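Local coordinates for Rev protein (Borrelia burgdorferi, PDB 5EQZ), which is a plasmid-encoded, largely helical Borrelia protein of the Rev family whose function is not firmly established, at residues E87-K92 with K98-S103. Numbering follows the deposited sequence.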
loop_
_atom_site.group_PDB
_atom_site.type_symbol
_atom_site.label_atom_id
_atom_site.label_comp_id
_atom_site.label_asym_id
_atom_site.label_seq_id
_atom_site.Cartn_x
_atom_site.Cartn_y
_atom_site.Cartn_z
ATOM N N GLU A 87 -10.617 -15.538 0.836
ATOM C CA GLU A 87 -11.374 -16.278 1.843
ATOM C C GLU A 87 -12.590 -16.968 1.251
ATOM O O GLU A 87 -12.945 -18.075 1.676
ATOM C CB GLU A 87 -11.811 -15.343 2.968
ATOM C CG GLU A 87 -10.699 -14.924 3.898
ATOM C CD GLU A 87 -11.179 -13.959 4.951
ATOM O OE1 GLU A 87 -12.217 -13.296 4.722
ATOM O OE2 GLU A 87 -10.524 -13.871 6.009
ATOM N N ASN A 88 -13.240 -16.344 0.272
ATOM C CA ASN A 88 -14.495 -16.861 -0.259
ATOM C C ASN A 88 -14.328 -17.869 -1.391
ATOM O O ASN A 88 -15.335 -18.395 -1.877
ATOM C CB ASN A 88 -15.377 -15.714 -0.735
ATOM C CG ASN A 88 -15.924 -14.894 0.411
ATOM O OD1 ASN A 88 -16.620 -13.907 0.196
ATOM N ND2 ASN A 88 -15.630 -15.305 1.632
ATOM N N ILE A 89 -13.103 -18.144 -1.839
ATOM C CA ILE A 89 -12.907 -19.214 -2.812
ATOM C C ILE A 89 -13.314 -20.539 -2.178
ATOM O O ILE A 89 -12.950 -20.839 -1.035
ATOM C CB ILE A 89 -11.452 -19.238 -3.305
ATOM C CG1 ILE A 89 -11.139 -17.971 -4.108
ATOM C CG2 ILE A 89 -11.197 -20.498 -4.130
ATOM C CD1 ILE A 89 -9.681 -17.811 -4.451
ATOM N N THR A 90 -14.082 -21.333 -2.914
ATOM C CA THR A 90 -14.768 -22.493 -2.325
ATOM C C THR A 90 -13.966 -23.789 -2.434
ATOM O O THR A 90 -13.587 -24.382 -1.420
ATOM C CB THR A 90 -16.141 -22.644 -2.976
ATOM O OG1 THR A 90 -16.036 -22.324 -4.370
ATOM C CG2 THR A 90 -17.122 -21.708 -2.323
ATOM N N ASP A 91 -13.739 -24.258 -3.658
ATOM C CA ASP A 91 -12.985 -25.494 -3.876
ATOM C C ASP A 91 -11.502 -25.144 -3.998
ATOM O O ASP A 91 -10.904 -25.189 -5.069
ATOM C CB ASP A 91 -13.500 -26.221 -5.108
ATOM C CG ASP A 91 -14.959 -26.630 -4.983
ATOM O OD1 ASP A 91 -15.348 -27.152 -3.915
ATOM O OD2 ASP A 91 -15.716 -26.425 -5.956
ATOM N N LYS A 92 -10.916 -24.785 -2.854
ATOM C CA LYS A 92 -9.604 -24.140 -2.854
ATOM C C LYS A 92 -8.492 -25.063 -3.334
ATOM O O LYS A 92 -7.425 -24.571 -3.715
ATOM C CB LYS A 92 -9.265 -23.619 -1.455
ATOM C CG LYS A 92 -10.110 -22.438 -0.989
ATOM C CD LYS A 92 -9.573 -21.892 0.327
ATOM C CE LYS A 92 -10.174 -20.532 0.700
ATOM N NZ LYS A 92 -11.657 -20.522 0.706
ATOM N N LYS A 98 -6.186 -22.460 -6.783
ATOM C CA LYS A 98 -4.831 -22.172 -6.319
ATOM C C LYS A 98 -4.206 -21.013 -7.085
ATOM O O LYS A 98 -3.610 -20.103 -6.483
ATOM C CB LYS A 98 -3.956 -23.417 -6.442
ATOM C CG LYS A 98 -4.245 -24.512 -5.436
ATOM C CD LYS A 98 -3.308 -25.684 -5.754
ATOM C CE LYS A 98 -3.609 -26.903 -4.947
ATOM N NZ LYS A 98 -2.708 -28.009 -5.386
ATOM N N ARG A 99 -4.320 -21.029 -8.417
ATOM C CA ARG A 99 -3.786 -19.914 -9.198
ATOM C C ARG A 99 -4.504 -18.614 -8.865
ATOM O O ARG A 99 -3.885 -17.539 -8.860
ATOM C CB ARG A 99 -3.877 -20.201 -10.696
ATOM C CG ARG A 99 -3.088 -21.423 -11.132
ATOM C CD ARG A 99 -2.984 -21.553 -12.649
ATOM N NE ARG A 99 -4.139 -22.221 -13.238
ATOM C CZ ARG A 99 -4.130 -23.493 -13.627
ATOM N NH1 ARG A 99 -3.032 -24.227 -13.484
ATOM N NH2 ARG A 99 -5.214 -24.040 -14.154
ATOM N N LYS A 100 -5.800 -18.701 -8.544
ATOM C CA LYS A 100 -6.559 -17.513 -8.157
ATOM C C LYS A 100 -6.045 -16.927 -6.842
ATOM O O LYS A 100 -5.849 -15.713 -6.735
ATOM C CB LYS A 100 -8.041 -17.863 -8.042
ATOM C CG LYS A 100 -8.968 -16.661 -7.932
ATOM C CD LYS A 100 -8.722 -15.669 -9.036
ATOM C CE LYS A 100 -9.824 -14.634 -9.082
ATOM N NZ LYS A 100 -9.461 -13.518 -9.998
ATOM N N ILE A 101 -5.803 -17.771 -5.831
ATOM C CA ILE A 101 -5.231 -17.291 -4.571
ATOM C C ILE A 101 -3.891 -16.621 -4.830
ATOM O O ILE A 101 -3.609 -15.520 -4.335
ATOM C CB ILE A 101 -5.075 -18.451 -3.567
ATOM C CG1 ILE A 101 -6.433 -19.058 -3.223
ATOM C CG2 ILE A 101 -4.342 -17.961 -2.296
ATOM C CD1 ILE A 101 -6.338 -20.386 -2.496
ATOM N N TRP A 102 -3.042 -17.285 -5.611
ATOM C CA TRP A 102 -1.727 -16.748 -5.935
ATOM C C TRP A 102 -1.835 -15.388 -6.622
ATOM O O TRP A 102 -1.140 -14.430 -6.251
ATOM C CB TRP A 102 -0.983 -17.755 -6.809
ATOM C CG TRP A 102 0.282 -17.238 -7.357
ATOM C CD1 TRP A 102 1.498 -17.197 -6.732
ATOM C CD2 TRP A 102 0.477 -16.678 -8.659
ATOM N NE1 TRP A 102 2.439 -16.646 -7.570
ATOM C CE2 TRP A 102 1.838 -16.319 -8.759
ATOM C CE3 TRP A 102 -0.369 -16.442 -9.751
ATOM C CZ2 TRP A 102 2.371 -15.731 -9.910
ATOM C CZ3 TRP A 102 0.161 -15.864 -10.888
ATOM C CH2 TRP A 102 1.516 -15.517 -10.961
ATOM N N SER A 103 -2.713 -15.276 -7.620
ATOM C CA SER A 103 -2.771 -14.045 -8.404
ATOM C C SER A 103 -3.416 -12.908 -7.617
ATOM O O SER A 103 -3.012 -11.746 -7.761
ATOM C CB SER A 103 -3.521 -14.282 -9.710
ATOM O OG SER A 103 -4.908 -14.393 -9.475
#
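Ile89 reaches across to residues 98-103 of helix 95-107 with the end of its longer branch, and its CD1 settles between two side chains there. It lies 3.7 Å from CG1 of Ile101 and equally 3.7 Å from CG of Lys100, whose CB also borders it; both neighbours run at a slant to the Ile89 side chain. The branch is aimed by its torsions: CG1 stands anti to the carbonyl carbon (chi1 -66°) and the chain then continues extended to CD1. Lys100 contributes only the root of its chain, because a bend at chi2 (52°) turns the remainder aside and its NZ forms a salt bridge with Glu104. Nearer the turn, CG of Lys98 packs 3.6 Å from the backbone O of Lys92, while CB of Lys92 meets CD1 of Ile101 more loosely at 4.5 Å. No hydrogen bond joins the two segments, so the contact rests on van der Waals packing, with 216 Å² buried in all. Hydrogen bonds just outside the packing probably help to hold it: the backbone O of Asp91, at the centre of an inverse gamma turn, accepts a hydrogen bond from Ser97 OG, and the extended chain of Lys98 carries its NZ to a hydrogen bond with the backbone O of Leu115. The arrangement is a loop connection between consecutive helices, 55-88, within a predicted coiled coil, and 95-107, closed by apolar packing next to the loop. Helix 122-142 borders the same junction, with Asp124 and Ser127 against Lys92 and Asn122 against Lys98.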